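Local coordinates for calcium uptake protein 3, mitochondrial (Homo sapiens, PDB 6AGI) that senses mitochondrial calcium through its EF-hands and, as a disulfide-linked heterodimer with MICU1, regulates calcium uptake through the mitochondrial calcium uniporter, at residues Leu100-His104 against Ala105-Ile109; Lys149-Met152 against Leu153-Gln156; Leu212-Phe216 against Phe217-Gly221; Ile244-Leu247 against Ser248-Gly252. One frame throughout, in Å; residues are numbered along the deposited sequence.

Contact 1 of 4, residues Leu100-His104 against Ala105-Ile109; sequences LTKPH and AGFRI
The carbonyl oxygen of Pro103 is gripped, though weakly, by two backbone donors of the turn that follows: Gly106 N at 2.9 Å and Phe107 N at 3.5 Å from Pro103 O, both with bent N-H angles. The sounder bond runs from Phe107 N to His104 O, 2.8 Å long. Together they wind the chain into the first turn of helix 104-114, the entering helix of EF-hand 1. The Phe107 ring folds back over this start. With CG beside its own backbone N (chi1 -59°), the ring lies under His104, whose CA sits 3.9 Å from the ring centroid and almost on the ring normal, a CH-pi contact. The two side chains run side by side, ring planes inclined at 61°, and His104 ND1 comes within 3.5 Å of Phe107 CE2. Lys102 CB meets Phe107 CE1 in the ring plane; Lys102 CD passes Gly106 O at 3.9 Å and only the amino end leads away. Helix 227-250 packs against this corner between helices 90-101 and 104-114: Met234 touches Lys102 and Phe107, and Tyr231 meets the Phe107 ring edge-to-face. From the second subunit, Ile311 packs on Pro103.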
loop_
_atom_site.group_PDB
_atom_site.type_symbol
_atom_site.label_atom_id
_atom_site.label_comp_id
_atom_site.label_asym_id
_atom_site.label_seq_id
_atom_site.Cartn_x
_atom_site.Cartn_y
_atom_site.Cartn_z
ATOM N N LEU B 100 10.909 -8.094 -7.035
ATOM C CA LEU B 100 9.901 -8.162 -8.086
ATOM C C LEU B 100 8.587 -7.441 -7.730
ATOM O O LEU B 100 7.872 -6.983 -8.634
ATOM C CB LEU B 100 9.648 -9.624 -8.433
ATOM C CG LEU B 100 10.777 -10.343 -9.178
ATOM C CD1 LEU B 100 10.319 -11.703 -9.670
ATOM C CD2 LEU B 100 11.260 -9.477 -10.337
ATOM N N THR B 101 8.239 -7.317 -6.443
ATOM C CA THR B 101 6.975 -6.658 -6.103
ATOM C C THR B 101 7.122 -5.172 -5.765
ATOM O O THR B 101 6.101 -4.478 -5.659
ATOM C CB THR B 101 6.280 -7.361 -4.921
ATOM O OG1 THR B 101 7.075 -7.222 -3.743
ATOM C CG2 THR B 101 6.100 -8.841 -5.199
ATOM N N LYS B 102 8.346 -4.674 -5.564
ATOM C CA LYS B 102 8.519 -3.308 -5.094
ATOM C C LYS B 102 8.222 -2.294 -6.188
ATOM O O LYS B 102 8.516 -2.524 -7.356
ATOM C CB LYS B 102 9.938 -3.059 -4.571
ATOM C CG LYS B 102 10.186 -3.639 -3.199
ATOM C CD LYS B 102 11.524 -3.173 -2.655
ATOM C CE LYS B 102 11.869 -3.823 -1.304
ATOM N NZ LYS B 102 12.271 -5.251 -1.378
ATOM N N PRO B 103 7.661 -1.148 -5.828
ATOM C CA PRO B 103 7.616 -0.029 -6.764
ATOM C C PRO B 103 8.997 0.608 -6.783
ATOM O O PRO B 103 9.873 0.288 -5.973
ATOM C CB PRO B 103 6.565 0.916 -6.160
ATOM C CG PRO B 103 6.011 0.180 -4.949
ATOM C CD PRO B 103 7.097 -0.756 -4.525
ATOM N N HIS B 104 9.203 1.502 -7.748
ATOM C CA HIS B 104 10.534 2.076 -7.884
ATOM C C HIS B 104 10.934 2.865 -6.633
ATOM O O HIS B 104 12.032 2.668 -6.087
ATOM C CB HIS B 104 10.599 2.940 -9.145
ATOM C CG HIS B 104 10.555 2.145 -10.411
ATOM N ND1 HIS B 104 11.693 1.600 -10.969
ATOM C CD2 HIS B 104 9.538 1.829 -11.247
ATOM C CE1 HIS B 104 11.377 0.972 -12.087
ATOM N NE2 HIS B 104 10.076 1.092 -12.278
ATOM N N ALA B 105 10.013 3.674 -6.089
ATOM C CA ALA B 105 10.317 4.404 -4.864
ATOM C C ALA B 105 10.644 3.449 -3.704
ATOM O O ALA B 105 11.383 3.801 -2.751
ATOM C CB ALA B 105 9.141 5.320 -4.570
ATOM N N GLY B 106 10.155 2.217 -3.797
ATOM C CA GLY B 106 10.479 1.262 -2.776
ATOM C C GLY B 106 11.936 0.872 -2.783
ATOM O O GLY B 106 12.446 0.453 -1.742
ATOM N N PHE B 107 12.617 1.004 -3.933
ATOM C CA PHE B 107 14.028 0.634 -3.978
ATOM C C PHE B 107 14.788 1.478 -2.973
ATOM O O PHE B 107 15.719 0.998 -2.307
ATOM C CB PHE B 107 14.635 0.837 -5.378
ATOM C CG PHE B 107 13.979 0.048 -6.495
ATOM C CD1 PHE B 107 13.004 -0.917 -6.246
ATOM C CD2 PHE B 107 14.296 0.350 -7.818
ATOM C CE1 PHE B 107 12.393 -1.613 -7.296
ATOM C CE2 PHE B 107 13.683 -0.328 -8.885
ATOM C CZ PHE B 107 12.732 -1.315 -8.629
ATOM N N ARG B 108 14.378 2.746 -2.835
ATOM C CA ARG B 108 14.989 3.620 -1.847
ATOM C C ARG B 108 14.607 3.201 -0.445
ATOM O O ARG B 108 15.469 3.189 0.452
ATOM C CB ARG B 108 14.579 5.057 -2.090
ATOM C CG ARG B 108 15.251 6.024 -1.189
ATOM C CD ARG B 108 14.692 7.416 -1.435
ATOM N NE ARG B 108 14.671 7.789 -2.856
ATOM C CZ ARG B 108 15.590 8.533 -3.477
ATOM N NH1 ARG B 108 16.643 9.008 -2.816
ATOM N NH2 ARG B 108 15.452 8.805 -4.770
ATOM N N ILE B 109 13.328 2.843 -0.221
ATOM C CA ILE B 109 13.002 2.342 1.118
ATOM C C ILE B 109 13.865 1.118 1.457
ATOM O O ILE B 109 14.343 0.968 2.587
ATOM C CB ILE B 109 11.501 2.029 1.246
ATOM C CG1 ILE B 109 10.676 3.305 1.267
ATOM C CG2 ILE B 109 11.183 1.252 2.537
ATOM C CD1 ILE B 109 9.195 3.071 0.836
#

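Contact 2 of 4, residues Lys149-Met152 against Leu153-Gln156; sequences KRAM and LRLQ
The guanidinium of Arg154 lies with one face over the backbone of the preceding turn, Arg150 O standing 3.8 Å above the plane near its centre and Ala151 CA on that same face. Its two terminal nitrogens reach different residues: Arg154 NH2 comes to 3.8 Å from Arg150 CB, and Arg154 NH1 to 3.6 Å from Ala151 CA. The chain gets there by first running extended, CG opposite the backbone N (chi1 -171°), and then bending at chi3 (-47°), which folds the flat group back along the helix; Glu139 also touches this side chain. A glycine in place of Arg154 would probably leave this stretch of backbone at Arg150 and Ala151 without its flat cover. Beneath the side chains, helix 147-158 keeps the i to i+4 pattern of an alpha-helix: Arg154 N donates to Arg150 O at 2.9 Å, and matching bonds run from Leu153 N to Lys149 O, Leu155 N to Ala151 O and Gln156 N to Met152 O. Arg150 itself turns elsewhere, its NH2 bonded to Ile143 O, while Leu153 packs on Tyr11 and Ala12. The two arginines stay apart, Arg150 NE lying 4.7 Å from Arg154 NH2, and these like charges probably disfavour a closer approach. Main-chain hydrogen bonds therefore hold the two turns together, and the guanidinium adds van der Waals cover.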
loop_
_atom_site.group_PDB
_atom_site.type_symbol
_atom_site.label_atom_id
_atom_site.label_comp_id
_atom_site.label_asym_id
_atom_site.label_seq_id
_atom_site.Cartn_x
_atom_site.Cartn_y
_atom_site.Cartn_z
ATOM N N LYS B 149 15.339 -33.503 11.999
ATOM C CA LYS B 149 14.847 -33.207 10.658
ATOM C C LYS B 149 14.705 -31.709 10.452
ATOM O O LYS B 149 14.977 -31.200 9.356
ATOM C CB LYS B 149 13.523 -33.928 10.384
ATOM C CG LYS B 149 13.756 -35.296 9.757
ATOM C CD LYS B 149 12.498 -35.921 9.205
ATOM C CE LYS B 149 12.815 -36.843 8.022
ATOM N NZ LYS B 149 14.042 -37.678 8.228
ATOM N N ARG B 150 14.270 -30.990 11.488
ATOM C CA ARG B 150 14.264 -29.532 11.426
ATOM C C ARG B 150 15.673 -28.972 11.226
ATOM O O ARG B 150 15.873 -28.008 10.472
ATOM C CB ARG B 150 13.611 -28.975 12.683
ATOM C CG ARG B 150 12.151 -28.747 12.454
ATOM C CD ARG B 150 11.335 -29.123 13.662
ATOM N NE ARG B 150 11.455 -28.092 14.677
ATOM C CZ ARG B 150 11.273 -28.289 15.976
ATOM N NH1 ARG B 150 10.933 -29.490 16.450
ATOM N NH2 ARG B 150 11.419 -27.266 16.797
ATOM N N ALA B 151 16.658 -29.558 11.901
ATOM C CA ALA B 151 18.036 -29.130 11.719
ATOM C C ALA B 151 18.494 -29.401 10.295
ATOM O O ALA B 151 19.221 -28.592 9.710
ATOM C CB ALA B 151 18.946 -29.826 12.726
ATOM N N MET B 152 18.088 -30.536 9.717
ATOM C CA MET B 152 18.486 -30.813 8.341
ATOM C C MET B 152 17.875 -29.803 7.379
ATOM O O MET B 152 18.547 -29.327 6.461
ATOM C CB MET B 152 18.091 -32.237 7.948
ATOM C CG MET B 152 19.099 -32.949 7.040
ATOM S SD MET B 152 18.462 -34.573 6.565
ATOM C CE MET B 152 18.086 -35.312 8.169
ATOM N N LEU B 153 16.612 -29.441 7.584
ATOM C CA LEU B 153 16.000 -28.468 6.685
ATOM C C LEU B 153 16.610 -27.089 6.895
ATOM O O LEU B 153 16.793 -26.327 5.934
ATOM C CB LEU B 153 14.484 -28.457 6.907
ATOM C CG LEU B 153 13.448 -27.537 6.220
ATOM C CD1 LEU B 153 13.327 -27.693 4.709
ATOM C CD2 LEU B 153 12.101 -27.644 6.884
ATOM N N ARG B 154 16.977 -26.769 8.138
ATOM C CA ARG B 154 17.665 -25.517 8.426
ATOM C C ARG B 154 19.007 -25.466 7.729
ATOM O O ARG B 154 19.369 -24.448 7.128
ATOM C CB ARG B 154 17.842 -25.379 9.927
ATOM C CG ARG B 154 18.339 -24.053 10.430
ATOM C CD ARG B 154 18.245 -24.015 11.961
ATOM N NE ARG B 154 16.934 -24.493 12.415
ATOM C CZ ARG B 154 16.746 -25.498 13.272
ATOM N NH1 ARG B 154 17.791 -26.139 13.794
ATOM N NH2 ARG B 154 15.512 -25.863 13.619
ATOM N N LEU B 155 19.752 -26.569 7.770
ATOM C CA LEU B 155 20.993 -26.652 7.013
ATOM C C LEU B 155 20.745 -26.449 5.528
ATOM O O LEU B 155 21.440 -25.660 4.873
ATOM C CB LEU B 155 21.673 -27.997 7.261
ATOM C CG LEU B 155 22.980 -28.138 6.471
ATOM C CD1 LEU B 155 24.139 -27.380 7.109
ATOM C CD2 LEU B 155 23.306 -29.599 6.341
ATOM N N GLN B 156 19.750 -27.155 4.982
ATOM C CA GLN B 156 19.481 -27.053 3.554
ATOM C C GLN B 156 19.233 -25.608 3.150
ATOM O O GLN B 156 19.673 -25.168 2.079
ATOM C CB GLN B 156 18.296 -27.933 3.160
ATOM C CG GLN B 156 18.674 -29.387 2.806
ATOM C CD GLN B 156 17.510 -30.164 2.213
ATOM O OE1 GLN B 156 16.406 -29.646 2.115
ATOM N NE2 GLN B 156 17.747 -31.409 1.835
#

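Contact 3 of 4, residues Leu212-Phe216 against Phe217-Gly221; sequences LLVHF and FGKKG
Helix 211-217 ends at Gly218, a glycine with positive phi that stops the helix, and Phe217 N and Gly218 N are the last amides to bond back into it. Phe217 N donates to Leu213 O at 3.0 Å in a nearly straight bond, and Gly218 N to Val214 O at 2.8 Å, more bent, so the carbonyls of Leu213 and Val214 are satisfied by the main chain. The carbonyl of Gly218 turns back to the helix as well, its O receiving a CA-H...O contact from Val214 CA. His215 and Lys219 find partners in the loop that holds Thr68 and Pro69: His215 ND1 bonds to Pro69 O and Lys219 NZ to Thr68 O. The aliphatic part of Lys219 crosses Val214 at about a right angle, with Lys219 CD on Val214 CG1. CG of Phe217 stands beside its backbone N (chi1 -41°), which lays the ring beneath Phe216 CB; the Phe216 ring presents its edge to the Phe217 face, the planes 67° apart, and beyond this pair Phe216 meets Phe233 edge-to-face. Replacing Phe217 by an alanine would probably leave Phe216 CB and the Leu213 methyl without the ring they rest on, opening a gap beside Lys124 of helix 124-138. That helix carries Glu126, a calcium ligand of EF-hand 1, and the Phe217 side chain lies about 6 Å from that of Asp123. Over the centre of the Phe217 ring sits Phe216 CB, 3.6 Å from the centroid and 13° off the normal.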
loop_
_atom_site.group_PDB
_atom_site.type_symbol
_atom_site.label_atom_id
_atom_site.label_comp_id
_atom_site.label_asym_id
_atom_site.label_seq_id
_atom_site.Cartn_x
_atom_site.Cartn_y
_atom_site.Cartn_z
ATOM N N LEU B 212 25.153 -13.211 -5.969
ATOM C CA LEU B 212 24.838 -11.822 -5.640
ATOM C C LEU B 212 25.878 -11.235 -4.695
ATOM O O LEU B 212 26.195 -10.043 -4.778
ATOM C CB LEU B 212 23.433 -11.708 -5.052
ATOM C CG LEU B 212 22.392 -11.809 -6.164
ATOM C CD1 LEU B 212 20.998 -11.618 -5.598
ATOM C CD2 LEU B 212 22.686 -10.804 -7.316
ATOM N N LEU B 213 26.452 -12.065 -3.828
ATOM C CA LEU B 213 27.456 -11.584 -2.890
ATOM C C LEU B 213 28.734 -11.128 -3.617
ATOM O O LEU B 213 29.272 -10.045 -3.336
ATOM C CB LEU B 213 27.733 -12.705 -1.901
ATOM C CG LEU B 213 27.778 -12.455 -0.411
ATOM C CD1 LEU B 213 26.547 -11.715 0.029
ATOM C CD2 LEU B 213 27.874 -13.821 0.276
ATOM N N VAL B 214 29.216 -11.926 -4.579
ATOM C CA VAL B 214 30.402 -11.566 -5.360
ATOM C C VAL B 214 30.086 -10.454 -6.364
ATOM O O VAL B 214 30.893 -9.535 -6.585
ATOM C CB VAL B 214 30.965 -12.821 -6.051
ATOM C CG1 VAL B 214 32.145 -12.472 -6.911
ATOM C CG2 VAL B 214 31.419 -13.804 -4.989
ATOM N N HIS B 215 28.916 -10.518 -6.988
ATOM C CA HIS B 215 28.528 -9.483 -7.927
ATOM C C HIS B 215 28.490 -8.118 -7.243
ATOM O O HIS B 215 28.922 -7.118 -7.827
ATOM C CB HIS B 215 27.168 -9.838 -8.527
ATOM C CG HIS B 215 26.619 -8.791 -9.444
ATOM N ND1 HIS B 215 27.020 -8.667 -10.754
ATOM C CD2 HIS B 215 25.696 -7.824 -9.247
ATOM C CE1 HIS B 215 26.369 -7.671 -11.324
ATOM N NE2 HIS B 215 25.561 -7.137 -10.429
ATOM N N PHE B 216 27.994 -8.068 -5.993
ATOM C CA PHE B 216 27.806 -6.814 -5.252
ATOM C C PHE B 216 29.098 -6.320 -4.626
ATOM O O PHE B 216 29.447 -5.142 -4.766
ATOM C CB PHE B 216 26.754 -6.993 -4.157
ATOM C CG PHE B 216 25.341 -6.967 -4.665
ATOM C CD1 PHE B 216 25.020 -6.300 -5.843
ATOM C CD2 PHE B 216 24.337 -7.612 -3.978
ATOM C CE1 PHE B 216 23.704 -6.268 -6.311
ATOM C CE2 PHE B 216 23.030 -7.595 -4.442
ATOM C CZ PHE B 216 22.710 -6.914 -5.608
ATOM N N PHE B 217 29.806 -7.192 -3.900
ATOM C CA PHE B 217 30.949 -6.767 -3.099
ATOM C C PHE B 217 32.268 -7.376 -3.555
ATOM O O PHE B 217 33.243 -7.344 -2.796
ATOM C CB PHE B 217 30.709 -7.092 -1.633
ATOM C CG PHE B 217 29.312 -6.814 -1.195
ATOM C CD1 PHE B 217 28.889 -5.510 -0.969
ATOM C CD2 PHE B 217 28.406 -7.845 -1.028
ATOM C CE1 PHE B 217 27.593 -5.242 -0.576
ATOM C CE2 PHE B 217 27.116 -7.576 -0.646
ATOM C CZ PHE B 217 26.712 -6.266 -0.425
ATOM N N GLY B 218 32.329 -7.945 -4.756
ATOM C CA GLY B 218 33.591 -8.428 -5.267
ATOM C C GLY B 218 34.010 -9.748 -4.659
ATOM O O GLY B 218 33.358 -10.313 -3.775
ATOM N N LYS B 219 35.153 -10.240 -5.147
ATOM C CA LYS B 219 35.634 -11.554 -4.738
ATOM C C LYS B 219 36.236 -11.514 -3.342
ATOM O O LYS B 219 36.230 -12.531 -2.637
ATOM C CB LYS B 219 36.663 -12.081 -5.741
ATOM C CG LYS B 219 36.077 -12.733 -6.992
ATOM C CD LYS B 219 35.598 -11.688 -8.016
ATOM C CE LYS B 219 35.233 -12.321 -9.362
ATOM N NZ LYS B 219 34.597 -11.333 -10.294
ATOM N N LYS B 220 36.763 -10.365 -2.922
ATOM C CA LYS B 220 37.290 -10.234 -1.569
ATOM C C LYS B 220 36.238 -9.759 -0.571
ATOM O O LYS B 220 36.478 -9.830 0.642
ATOM C CB LYS B 220 38.482 -9.273 -1.541
ATOM C CG LYS B 220 39.605 -9.616 -2.506
ATOM C CD LYS B 220 39.908 -8.478 -3.512
ATOM C CE LYS B 220 40.667 -7.258 -2.932
ATOM N NZ LYS B 220 40.889 -6.177 -4.000
ATOM N N GLY B 221 35.086 -9.284 -1.045
ATOM C CA GLY B 221 34.053 -8.795 -0.147
ATOM C C GLY B 221 34.268 -7.405 0.428
ATOM O O GLY B 221 33.677 -7.072 1.457
#

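Contact 4 of 4, residues Ile244-Leu247 against Ser248-Gly252; sequences IEFL and SYSNG
Glu245 and Tyr249 lie side by side one helical turn apart and point the same way, the carboxylate plane turned 66° from the phenol ring. Glu245 OE1 comes to 3.5 Å from Tyr249 CE1, brought there by a bend of the glutamate chain at chi2 (-74°). The tyrosine ring also sets its edge against the helix backbone, with Glu245 O in the ring plane 3.1 Å from Tyr249 CD1. On another side of the helix, Ser248 turns its hydroxyl back on the preceding turn: OG, beside its own backbone N (chi1 -69°), donates to Ile244 O at 2.6 Å. Ser248 N bonds the same oxygen at 2.9 Å, and the two donors reach it from opposite faces of the carbonyl plane. Phe246 O likewise takes two amides, Tyr249 N and Ser250 N, as the bonding passes from i+4 to a mixture of i+3 and i+4 near the helix end. Ser250 points its side chain at the earlier turn, CB at 4.0 Å from Phe246 CE2 and OG near Leu247 CA, before Asn251 leaves helical geometry with positive phi. This last turn of helix 227-250 is set among several elements. The Phe246 ring meets Phe293 and Phe296 edge-to-face and, with Tyr249 and Ser250, touches Ile256 of strand 255-256; Ile264 of helix 258-265 packs on Glu245 and Tyr249, while helix 35-43 packs against Ile244.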
loop_
_atom_site.group_PDB
_atom_site.type_symbol
_atom_site.label_atom_id
_atom_site.label_comp_id
_atom_site.label_asym_id
_atom_site.label_seq_id
_atom_site.Cartn_x
_atom_site.Cartn_y
_atom_site.Cartn_z
ATOM N N ILE B 244 11.319 -11.936 -20.035
ATOM C CA ILE B 244 11.220 -13.376 -20.226
ATOM C C ILE B 244 9.761 -13.800 -20.322
ATOM O O ILE B 244 9.412 -14.657 -21.143
ATOM C CB ILE B 244 11.976 -14.126 -19.118
ATOM C CG1 ILE B 244 13.475 -13.940 -19.317
ATOM C CG2 ILE B 244 11.629 -15.611 -19.122
ATOM C CD1 ILE B 244 14.313 -14.091 -18.040
ATOM N N GLU B 245 8.873 -13.208 -19.512
ATOM C CA GLU B 245 7.471 -13.625 -19.645
ATOM C C GLU B 245 6.909 -13.213 -21.004
ATOM O O GLU B 245 6.392 -14.051 -21.770
ATOM C CB GLU B 245 6.631 -13.022 -18.518
ATOM C CG GLU B 245 6.322 -13.941 -17.304
ATOM C CD GLU B 245 5.270 -15.031 -17.598
ATOM O OE1 GLU B 245 4.097 -14.665 -17.872
ATOM O OE2 GLU B 245 5.612 -16.244 -17.560
ATOM N N PHE B 246 7.080 -11.931 -21.352
ATOM C CA PHE B 246 6.566 -11.411 -22.616
ATOM C C PHE B 246 7.046 -12.260 -23.783
ATOM O O PHE B 246 6.237 -12.838 -24.526
ATOM C CB PHE B 246 6.991 -9.942 -22.791
ATOM C CG PHE B 246 6.399 -9.288 -24.008
ATOM C CD1 PHE B 246 5.121 -8.756 -23.980
ATOM C CD2 PHE B 246 7.113 -9.220 -25.188
ATOM C CE1 PHE B 246 4.546 -8.175 -25.121
ATOM C CE2 PHE B 246 6.555 -8.633 -26.322
ATOM C CZ PHE B 246 5.263 -8.114 -26.291
ATOM N N LEU B 247 8.369 -12.425 -23.883
ATOM C CA LEU B 247 8.973 -13.198 -24.960
ATOM C C LEU B 247 8.521 -14.652 -24.915
ATOM O O LEU B 247 8.440 -15.311 -25.957
ATOM C CB LEU B 247 10.496 -13.110 -24.841
ATOM C CG LEU B 247 11.200 -11.778 -25.142
ATOM C CD1 LEU B 247 12.638 -11.782 -24.624
ATOM C CD2 LEU B 247 11.199 -11.486 -26.620
ATOM N N SER B 248 8.246 -15.178 -23.719
ATOM C CA SER B 248 7.669 -16.509 -23.606
ATOM C C SER B 248 6.319 -16.592 -24.289
ATOM O O SER B 248 5.855 -17.703 -24.578
ATOM C CB SER B 248 7.530 -16.927 -22.139
ATOM O OG SER B 248 8.796 -17.151 -21.535
ATOM N N TYR B 249 5.652 -15.456 -24.533
ATOM C CA TYR B 249 4.401 -15.552 -25.280
ATOM C C TYR B 249 4.407 -14.931 -26.672
ATOM O O TYR B 249 3.508 -15.237 -27.456
ATOM C CB TYR B 249 3.245 -14.934 -24.481
ATOM C CG TYR B 249 2.943 -15.707 -23.215
ATOM C CD1 TYR B 249 3.719 -15.519 -22.078
ATOM C CD2 TYR B 249 1.914 -16.638 -23.160
ATOM C CE1 TYR B 249 3.471 -16.208 -20.919
ATOM C CE2 TYR B 249 1.664 -17.340 -21.998
ATOM C CZ TYR B 249 2.449 -17.117 -20.878
ATOM O OH TYR B 249 2.228 -17.789 -19.696
ATOM N N SER B 250 5.350 -14.039 -26.993
ATOM C CA SER B 250 5.265 -13.317 -28.267
ATOM C C SER B 250 5.526 -14.213 -29.468
ATOM O O SER B 250 4.980 -13.959 -30.551
ATOM C CB SER B 250 6.224 -12.117 -28.297
ATOM O OG SER B 250 7.550 -12.449 -27.919
ATOM N N ASN B 251 6.313 -15.268 -29.300
ATOM C CA ASN B 251 6.847 -16.035 -30.420
ATOM C C ASN B 251 7.278 -15.118 -31.571
ATOM O O ASN B 251 6.766 -15.186 -32.686
ATOM C CB ASN B 251 5.818 -17.070 -30.892
ATOM C CG ASN B 251 5.074 -17.732 -29.734
ATOM O OD1 ASN B 251 5.684 -18.312 -28.821
ATOM N ND2 ASN B 251 3.746 -17.678 -29.787
ATOM N N GLY B 252 8.268 -14.272 -31.272
ATOM C CA GLY B 252 8.940 -13.434 -32.258
ATOM C C GLY B 252 8.201 -12.213 -32.773
ATOM O O GLY B 252 8.685 -11.570 -33.713
#

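Overall arrangement
The four contacts follow one another along the chain without touching. Contacts 1 and 3 both relate to the calcium site of EF-hand 1: in contact 1 the Arg108 side chain is about 10 Å from that of Asp115, and in contact 3 the Phe217 side chain is about 7 Å from that of Glu126 and about 9 Å from a calcium ion. The Ala105 side chain of contact 1 also lies about 5 Å from a bound calcium ion. The centres of these two contacts are about 22 Å apart. Helix 227-250 links two regions, packing on contact 1 and ending in contact 4, whose centre is about 25 Å from that of contact 1. Contacts 2 and 4 lie away from the annotated sites, with centres about 38 Å apart, the widest separation of the set.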